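Local coordinates for protein GTP pyrophosphokinase (Chlorobaculum tepidum, PDB 3IBW) that is the ACT domain, probably regulatory, of an enzyme that probably makes the alarmone (p)ppGpp by transferring pyrophosphate from ATP to GTP, at residues T2-G7 against V75-N80; R9-D14 against I44-L49; N20-V25 against D64-V69. The protein carries 1 engineered substitution. All coordinates share one frame; numbering follows the deposited sequence.

Contact 1: residues T2-G7 against V75-N80; sequences TDFLAG and VERLSN
NH2 of Arg77 comes to the edge of the Phe4 ring, near the ring plane, 3.5 Å from CE1 of Phe4, and the ring and guanidinium planes are 52° apart. The two side chains come from opposite directions. Arg77, with CG anti to the backbone N (chi1 -180°) and the chain extended on to NE, reaches back along strand 4-7. Two waters lie in the guanidinium plane at its edge and join it to that strand. One accepts from Arg77 NH2 and donates to Leu5 O at 2.9 Å; it also lies in plane at the edge of the Phe4 ring. The other is gripped three ways, accepting from Arg77 NE and from Gly7 N while donating to Leu78 O at 2.7 Å, and thus mediates between the two backbones. The direct link is the bond from Leu78 N to Gly7 O, 2.7 Å long and nearly straight at the hydrogen, although the donor stands well above the carbonyl plane. CB of Leu78 packs on the carbonyl carbon of Gly7 at 3.7 Å. The strand segments diverge here, 135° apart in direction, while Glu76 continues the pairing with Arg9. This is the end where the first and last strands part in the ferredoxin-like βαββαβ fold of ACT domains.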
loop_
_atom_site.group_PDB
_atom_site.type_symbol
_atom_site.label_atom_id
_atom_site.label_comp_id
_atom_site.label_asym_id
_atom_site.label_seq_id
_atom_site.Cartn_x
_atom_site.Cartn_y
_atom_site.Cartn_z
ATOM N N THR A 2 21.883 10.232 -7.324
ATOM C CA THR A 2 20.498 10.519 -6.855
ATOM C C THR A 2 19.695 9.227 -6.700
ATOM O O THR A 2 20.215 8.134 -6.931
ATOM C CB THR A 2 19.809 11.469 -7.820
ATOM N N ASP A 3 18.429 9.358 -6.313
ATOM C CA ASP A 3 17.575 8.195 -6.086
ATOM C C ASP A 3 17.507 7.223 -7.254
ATOM O O ASP A 3 17.501 7.636 -8.412
ATOM C CB ASP A 3 16.154 8.644 -5.712
ATOM C CG ASP A 3 16.090 9.336 -4.360
ATOM O OD1 ASP A 3 17.157 9.604 -3.768
ATOM O OD2 ASP A 3 14.964 9.617 -3.894
ATOM N N PHE A 4 17.479 5.929 -6.945
ATOM C CA PHE A 4 17.383 4.907 -7.981
ATOM C C PHE A 4 16.209 3.986 -7.661
ATOM O O PHE A 4 15.752 3.918 -6.516
ATOM C CB PHE A 4 18.684 4.096 -8.089
ATOM C CG PHE A 4 18.925 3.172 -6.935
ATOM C CD1 PHE A 4 18.741 1.799 -7.074
ATOM C CD2 PHE A 4 19.320 3.673 -5.700
ATOM C CE1 PHE A 4 18.951 0.939 -5.998
ATOM C CE2 PHE A 4 19.530 2.824 -4.620
ATOM C CZ PHE A 4 19.343 1.453 -4.769
ATOM N N LEU A 5 15.721 3.285 -8.679
ATOM C CA LEU A 5 14.587 2.387 -8.515
ATOM C C LEU A 5 15.008 1.035 -7.962
ATOM O O LEU A 5 15.896 0.378 -8.514
ATOM C CB LEU A 5 13.876 2.189 -9.861
ATOM C CG LEU A 5 12.526 1.463 -9.825
ATOM C CD1 LEU A 5 11.490 2.338 -9.121
ATOM C CD2 LEU A 5 12.079 1.144 -11.245
ATOM N N ALA A 6 14.372 0.628 -6.863
ATOM C CA ALA A 6 14.652 -0.657 -6.235
ATOM C C ALA A 6 13.346 -1.397 -5.950
ATOM O O ALA A 6 12.291 -0.779 -5.784
ATOM C CB ALA A 6 15.424 -0.465 -4.936
ATOM N N GLY A 7 13.428 -2.723 -5.898
ATOM C CA GLY A 7 12.257 -3.535 -5.625
ATOM C C GLY A 7 12.426 -4.324 -4.340
ATOM O O GLY A 7 13.534 -4.762 -4.015
ATOM N N VAL A 75 11.717 -11.003 3.527
ATOM C CA VAL A 75 11.813 -9.695 2.891
ATOM C C VAL A 75 13.088 -9.829 2.052
ATOM O O VAL A 75 14.158 -10.146 2.578
ATOM C CB VAL A 75 11.981 -8.528 3.890
ATOM C CG1 VAL A 75 12.107 -7.210 3.115
ATOM C CG2 VAL A 75 10.785 -8.474 4.829
ATOM N N GLU A 76 12.971 -9.607 0.751
ATOM C CA GLU A 76 14.123 -9.719 -0.136
ATOM C C GLU A 76 14.082 -8.604 -1.161
ATOM O O GLU A 76 13.016 -8.053 -1.450
ATOM C CB GLU A 76 14.106 -11.074 -0.869
ATOM C CG GLU A 76 13.075 -11.162 -2.003
ATOM C CD GLU A 76 12.669 -12.592 -2.363
ATOM O OE1 GLU A 76 13.283 -13.192 -3.272
ATOM O OE2 GLU A 76 11.739 -13.117 -1.714
ATOM N N ARG A 77 15.247 -8.256 -1.692
ATOM C CA ARG A 77 15.320 -7.242 -2.728
ATOM C C ARG A 77 15.007 -7.935 -4.064
ATOM O O ARG A 77 15.500 -9.031 -4.348
ATOM C CB ARG A 77 16.718 -6.641 -2.798
ATOM C CG ARG A 77 16.855 -5.576 -3.860
ATOM C CD ARG A 77 18.218 -4.942 -3.776
ATOM N NE ARG A 77 18.445 -4.039 -4.892
ATOM C CZ ARG A 77 19.544 -3.316 -5.044
ATOM N NH1 ARG A 77 20.513 -3.395 -4.143
ATOM N NH2 ARG A 77 19.679 -2.531 -6.106
ATOM N N LEU A 78 14.185 -7.283 -4.877
ATOM C CA LEU A 78 13.794 -7.798 -6.187
ATOM C C LEU A 78 14.706 -7.245 -7.271
ATOM O O LEU A 78 15.225 -6.137 -7.137
ATOM C CB LEU A 78 12.369 -7.360 -6.529
ATOM C CG LEU A 78 11.176 -8.024 -5.843
ATOM C CD1 LEU A 78 9.887 -7.356 -6.301
ATOM C CD2 LEU A 78 11.160 -9.512 -6.188
ATOM N N SER A 79 14.916 -8.018 -8.336
ATOM C CA SER A 79 15.726 -7.532 -9.452
ATOM C C SER A 79 14.900 -7.511 -10.746
ATOM O O SER A 79 13.842 -8.144 -10.837
ATOM C CB SER A 79 17.006 -8.357 -9.642
ATOM O OG SER A 79 16.741 -9.703 -9.965
ATOM N N ASN A 80 15.400 -6.769 -11.732
ATOM C CA ASN A 80 14.744 -6.568 -13.029
ATOM C C ASN A 80 13.939 -5.254 -12.945
ATOM O O ASN A 80 13.367 -4.821 -13.968
ATOM C CB ASN A 80 13.817 -7.739 -13.368
HETATM O O HOH W 1 17.556 -1.980 -8.181
HETATM O O HOH W 2 16.085 -3.630 -6.677
#

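Contact 2: residues R9-D14 against I44-L49; sequences RIVGED and IFTCNL
Residues Arg9-Glu13 and Ile44-Leu49 form a regular antiparallel pairing between the two inner strands of the four-stranded sheet. Ile10 with Cys47 and Gly12 with Phe45 are hydrogen-bonded pairs, each closed by two backbone bonds, among them Ile10 N to Cys47 O at 2.8 Å and Phe45 N to Gly12 O at 2.9 Å. Arg9 with Asn48 and Val11 with Thr46 are non-hydrogen-bonded pairs whose side chains share one face of the sheet; in a third, Glu13 with Ile44, the side chains diverge. On the shared face the extended Arg9 side chain runs alongside Thr46, with NH2 3.6 Å from CG2 of Thr46, and its NH1 donates to OD1 of Asn48 at 3.1 Å. The acceptor is in the guanidinium plane, but the donor is tilted 33° from the amide carbonyl plane, and the guanidinium and amide planes are 72° apart. The methyl CG1 of Val11 touches CD1 of Ile44 at 4.1 Å on the same side.

The other face carries Ile10, Phe45 and Cys47. With CG between its backbone N and carbonyl carbon (chi1 74°), the Phe45 ring leans across the neighbouring strand onto the main chain of Gly12: CE2 is 3.5 Å from Gly12 CA, and Gly12 N lies over one face near the rim. At the ring's edge, CD2 meets Glu13 O at 3.4 Å. CE1 of Phe45 also touches CG2 of Ile10. Asp14 rests its CB on Ile44, and its OD1 is salt-bridged to Arg34 of the second subunit. Around this core, Phe45 also packs on Met18, Thr19 and Ile22 of helix 18-28 and on Ala40 of strand 32-41, while strand 72-78 flanks Arg9-Glu13.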
loop_
_atom_site.group_PDB
_atom_site.type_symbol
_atom_site.label_atom_id
_atom_site.label_comp_id
_atom_site.label_asym_id
_atom_site.label_seq_id
_atom_site.Cartn_x
_atom_site.Cartn_y
_atom_site.Cartn_z
ATOM N N ARG A 9 10.341 -7.441 -1.961
ATOM C CA ARG A 9 9.245 -8.397 -1.893
ATOM C C ARG A 9 9.076 -8.864 -0.455
ATOM O O ARG A 9 10.038 -9.297 0.184
ATOM C CB ARG A 9 9.504 -9.604 -2.792
ATOM C CG ARG A 9 8.477 -10.725 -2.615
ATOM C CD ARG A 9 8.571 -11.722 -3.754
ATOM N NE ARG A 9 7.750 -12.915 -3.555
ATOM C CZ ARG A 9 6.470 -13.021 -3.895
ATOM N NH1 ARG A 9 5.834 -11.994 -4.442
ATOM N NH2 ARG A 9 5.831 -14.171 -3.716
ATOM N N ILE A 10 7.848 -8.768 0.045
ATOM C CA ILE A 10 7.526 -9.182 1.406
ATOM C C ILE A 10 6.477 -10.289 1.352
ATOM O O ILE A 10 5.524 -10.210 0.578
ATOM C CB ILE A 10 6.926 -8.009 2.229
ATOM C CG1 ILE A 10 7.874 -6.811 2.203
ATOM C CG2 ILE A 10 6.653 -8.443 3.675
ATOM C CD1 ILE A 10 7.365 -5.663 1.356
ATOM N N VAL A 11 6.668 -11.326 2.162
ATOM C CA VAL A 11 5.711 -12.427 2.241
ATOM C C VAL A 11 5.482 -12.623 3.744
ATOM O O VAL A 11 6.437 -12.688 4.527
ATOM C CB VAL A 11 6.260 -13.730 1.597
ATOM C CG1 VAL A 11 5.185 -14.826 1.667
ATOM C CG2 VAL A 11 6.659 -13.472 0.141
ATOM N N GLY A 12 4.216 -12.705 4.144
ATOM C CA GLY A 12 3.891 -12.864 5.550
ATOM C C GLY A 12 2.547 -13.524 5.785
ATOM O O GLY A 12 1.855 -13.883 4.840
ATOM N N GLU A 13 2.171 -13.664 7.051
ATOM C CA GLU A 13 0.908 -14.299 7.411
ATOM C C GLU A 13 -0.268 -13.350 7.238
ATOM O O GLU A 13 -0.181 -12.179 7.590
ATOM C CB GLU A 13 0.967 -14.787 8.864
ATOM C CG GLU A 13 1.176 -13.675 9.878
ATOM C CD GLU A 13 1.181 -14.176 11.315
ATOM O OE1 GLU A 13 1.398 -15.385 11.522
ATOM O OE2 GLU A 13 0.971 -13.357 12.234
ATOM N N ASP A 14 -1.364 -13.855 6.683
ATOM C CA ASP A 14 -2.558 -13.040 6.484
ATOM C C ASP A 14 -3.456 -13.261 7.698
ATOM O O ASP A 14 -4.452 -13.976 7.641
ATOM C CB ASP A 14 -3.261 -13.457 5.185
ATOM C CG ASP A 14 -4.579 -12.736 4.964
ATOM O OD1 ASP A 14 -4.714 -11.568 5.389
ATOM O OD2 ASP A 14 -5.480 -13.341 4.347
ATOM N N ILE A 44 -1.752 -16.374 3.463
ATOM C CA ILE A 44 -0.598 -15.486 3.457
ATOM C C ILE A 44 -0.842 -14.279 2.553
ATOM O O ILE A 44 -1.854 -14.200 1.846
ATOM C CB ILE A 44 0.698 -16.221 2.957
ATOM C CG1 ILE A 44 0.513 -16.697 1.513
ATOM C CG2 ILE A 44 1.033 -17.413 3.884
ATOM C CD1 ILE A 44 1.821 -16.967 0.796
ATOM N N PHE A 45 0.063 -13.311 2.617
ATOM C CA PHE A 45 -0.033 -12.160 1.736
ATOM C C PHE A 45 1.348 -12.002 1.109
ATOM O O PHE A 45 2.366 -12.378 1.709
ATOM C CB PHE A 45 -0.434 -10.870 2.493
ATOM C CG PHE A 45 0.667 -10.285 3.329
ATOM C CD1 PHE A 45 1.665 -9.506 2.749
ATOM C CD2 PHE A 45 0.740 -10.564 4.686
ATOM C CE1 PHE A 45 2.729 -9.032 3.508
ATOM C CE2 PHE A 45 1.802 -10.097 5.456
ATOM C CZ PHE A 45 2.797 -9.326 4.865
ATOM N N THR A 46 1.377 -11.493 -0.116
ATOM C CA THR A 46 2.633 -11.224 -0.794
ATOM C C THR A 46 2.534 -9.755 -1.180
ATOM O O THR A 46 1.442 -9.243 -1.454
ATOM C CB THR A 46 2.835 -12.080 -2.061
ATOM O OG1 THR A 46 1.747 -11.875 -2.964
ATOM C CG2 THR A 46 2.927 -13.549 -1.694
ATOM N N CYS A 47 3.669 -9.071 -1.180
ATOM C CA CYS A 47 3.691 -7.662 -1.527
ATOM C C CYS A 47 4.966 -7.317 -2.272
ATOM O O CYS A 47 6.056 -7.493 -1.731
ATOM C CB CYS A 47 3.619 -6.801 -0.263
ATOM S SG CYS A 47 3.582 -5.022 -0.594
ATOM N N ASN A 48 4.829 -6.855 -3.513
ATOM C CA ASN A 48 5.976 -6.430 -4.311
ATOM C C ASN A 48 5.886 -4.905 -4.324
ATOM O O ASN A 48 4.877 -4.332 -4.737
ATOM C CB ASN A 48 5.905 -6.982 -5.736
ATOM C CG ASN A 48 6.319 -8.438 -5.818
ATOM O OD1 ASN A 48 6.666 -9.062 -4.813
ATOM N ND2 ASN A 48 6.290 -8.987 -7.023
ATOM N N LEU A 49 6.955 -4.262 -3.873
ATOM C CA LEU A 49 7.030 -2.814 -3.774
ATOM C C LEU A 49 8.182 -2.265 -4.602
ATOM O O LEU A 49 9.290 -2.797 -4.541
ATOM C CB LEU A 49 7.234 -2.441 -2.293
ATOM C CG LEU A 49 7.707 -1.050 -1.850
ATOM C CD1 LEU A 49 6.609 -0.027 -2.103
ATOM C CD2 LEU A 49 8.065 -1.076 -0.367
#

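Contact 3: residues N20-V25 against D64-V69; sequences NQITGV and DKLRKV
The two helices of the ACT fold, both packed against one face of the sheet, meet through Ile22 and Val25 of helix 18-28, Leu66 of helix 56-67 and Val69 in the turn that follows it. CD2 of Leu66 touches two partners, CG1 of Val25 at 3.8 Å and CD1 of Ile22 at 3.9 Å; the Ile22 and Leu66 side chains cross at about a right angle. Val25 divides its two methyls between neighbours: CG1, anti to the backbone N (chi1 170°), goes to Leu66, and CG2 meets CG2 of Val69 at 4.1 Å as the two valines slide past each other. The other methyl of Val69, CG1, touches both Ile22 CD1 and the end of Gln21, whose extended chain places CD and NE2 each 3.7 Å from it. On the far side of the second helix, Arg67 NH1 is salt-bridged to OD1 of Asp64, and its NH2 bonds to Val75 O. No hydrogen bond joins the two segments, so they meet through apolar contacts, mostly methyl to methyl, which set no direction, with the amide of Gln21 at the exposed side of the contact.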
loop_
_atom_site.group_PDB
_atom_site.type_symbol
_atom_site.label_atom_id
_atom_site.label_comp_id
_atom_site.label_asym_id
_atom_site.label_seq_id
_atom_site.Cartn_x
_atom_site.Cartn_y
_atom_site.Cartn_z
ATOM N N ASN A 20 -2.885 -4.495 6.693
ATOM C CA ASN A 20 -2.970 -3.090 7.086
ATOM C C ASN A 20 -1.675 -2.680 7.799
ATOM O O ASN A 20 -1.173 -1.572 7.595
ATOM C CB ASN A 20 -4.150 -2.856 8.036
ATOM C CG ASN A 20 -5.471 -2.746 7.310
ATOM O OD1 ASN A 20 -6.142 -1.711 7.365
ATOM N ND2 ASN A 20 -5.847 -3.806 6.611
ATOM N N GLN A 21 -1.130 -3.559 8.638
ATOM C CA GLN A 21 0.104 -3.224 9.346
ATOM C C GLN A 21 1.269 -2.988 8.390
ATOM O O GLN A 21 2.004 -2.010 8.536
ATOM C CB GLN A 21 0.483 -4.324 10.354
ATOM C CG GLN A 21 1.881 -4.140 10.951
ATOM C CD GLN A 21 2.062 -4.835 12.291
ATOM O OE1 GLN A 21 1.369 -5.800 12.602
ATOM N NE2 GLN A 21 3.012 -4.347 13.086
ATOM N N ILE A 22 1.428 -3.868 7.403
ATOM C CA ILE A 22 2.530 -3.737 6.456
ATOM C C ILE A 22 2.376 -2.518 5.560
ATOM O O ILE A 22 3.356 -1.851 5.221
ATOM C CB ILE A 22 2.685 -5.022 5.598
ATOM C CG1 ILE A 22 3.400 -6.106 6.414
ATOM C CG2 ILE A 22 3.487 -4.725 4.344
ATOM C CD1 ILE A 22 4.765 -5.684 6.944
ATOM N N THR A 23 1.140 -2.228 5.179
ATOM C CA THR A 23 0.877 -1.076 4.339
ATOM C C THR A 23 1.208 0.191 5.145
ATOM O O THR A 23 1.716 1.164 4.594
ATOM C CB THR A 23 -0.593 -1.057 3.868
ATOM O OG1 THR A 23 -0.857 -2.234 3.086
ATOM C CG2 THR A 23 -0.860 0.172 3.007
ATOM N N GLY A 24 0.937 0.165 6.450
ATOM C CA GLY A 24 1.238 1.310 7.298
ATOM C C GLY A 24 2.735 1.567 7.422
ATOM O O GLY A 24 3.183 2.716 7.395
ATOM N N VAL A 25 3.512 0.494 7.565
ATOM C CA VAL A 25 4.970 0.580 7.677
ATOM C C VAL A 25 5.540 1.192 6.403
ATOM O O VAL A 25 6.419 2.057 6.449
ATOM C CB VAL A 25 5.597 -0.828 7.865
ATOM C CG1 VAL A 25 7.115 -0.755 7.724
ATOM C CG2 VAL A 25 5.217 -1.383 9.229
ATOM N N ASP A 64 15.010 -4.041 6.615
ATOM C CA ASP A 64 15.176 -4.501 7.995
ATOM C C ASP A 64 13.942 -4.142 8.842
ATOM O O ASP A 64 13.512 -4.940 9.672
ATOM C CB ASP A 64 16.449 -3.906 8.611
ATOM C CG ASP A 64 17.710 -4.571 8.085
ATOM O OD1 ASP A 64 17.597 -5.589 7.367
ATOM O OD2 ASP A 64 18.817 -4.086 8.398
ATOM N N LYS A 65 13.380 -2.952 8.633
ATOM C CA LYS A 65 12.174 -2.522 9.346
ATOM C C LYS A 65 11.011 -3.477 9.047
ATOM O O LYS A 65 10.260 -3.860 9.941
ATOM C CB LYS A 65 11.759 -1.113 8.920
ATOM C CG LYS A 65 12.459 0.004 9.670
ATOM C CD LYS A 65 11.557 1.228 9.777
ATOM C CE LYS A 65 10.423 1.012 10.782
ATOM N NZ LYS A 65 10.678 1.683 12.093
ATOM N N LEU A 66 10.860 -3.846 7.780
ATOM C CA LEU A 66 9.798 -4.762 7.375
ATOM C C LEU A 66 10.033 -6.174 7.909
ATOM O O LEU A 66 9.087 -6.846 8.317
ATOM C CB LEU A 66 9.710 -4.824 5.850
ATOM C CG LEU A 66 9.145 -3.580 5.159
ATOM C CD1 LEU A 66 9.596 -3.538 3.710
ATOM C CD2 LEU A 66 7.625 -3.589 5.254
ATOM N N ARG A 67 11.289 -6.616 7.920
ATOM C CA ARG A 67 11.597 -7.967 8.375
ATOM C C ARG A 67 11.371 -8.140 9.870
ATOM O O ARG A 67 11.113 -9.251 10.337
ATOM C CB ARG A 67 13.042 -8.353 7.984
ATOM C CG ARG A 67 13.278 -9.865 7.915
ATOM C CD ARG A 67 14.705 -10.234 7.496
ATOM N NE ARG A 67 15.013 -9.850 6.119
ATOM C CZ ARG A 67 15.643 -8.732 5.776
ATOM N NH1 ARG A 67 16.037 -7.883 6.713
ATOM N NH2 ARG A 67 15.888 -8.468 4.501
ATOM N N LYS A 68 11.441 -7.039 10.616
ATOM C CA LYS A 68 11.244 -7.086 12.058
ATOM C C LYS A 68 9.781 -7.117 12.486
ATOM O O LYS A 68 9.486 -7.295 13.667
ATOM C CB LYS A 68 11.963 -5.911 12.730
ATOM C CG LYS A 68 13.477 -6.080 12.774
ATOM C CD LYS A 68 14.158 -4.882 13.424
ATOM C CE LYS A 68 15.673 -4.994 13.327
ATOM N NZ LYS A 68 16.318 -3.653 13.236
ATOM N N VAL A 69 8.866 -6.944 11.539
ATOM C CA VAL A 69 7.447 -6.991 11.869
ATOM C C VAL A 69 7.057 -8.453 12.125
ATOM O O VAL A 69 7.171 -9.303 11.239
ATOM C CB VAL A 69 6.579 -6.419 10.725
ATOM C CG1 VAL A 69 5.102 -6.607 11.051
ATOM C CG2 VAL A 69 6.892 -4.937 10.536
#

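Overall arrangement
From the N terminus, strand 4-13 begins in contact 1 and runs on into contact 2, so one strand pairs with 72-78 on one flank and 44-53 on the other. Contact 1 closes nearly the whole chain into a loop, and contacts 2 and 3 both lie within it. These two cross: after 9-14 comes 20-25, then 44-49, then 64-69, so the strand pair and the helix pair are interleaved along the chain. Contact 2 joins the inner strands and contact 3 the two helices; Phe45 against Ile22 and Ile10 against Leu66 connect these layers. Leu78 packs on Arg9 and Asn48, while Val75 packs on Leu66, linking contact 1 to both.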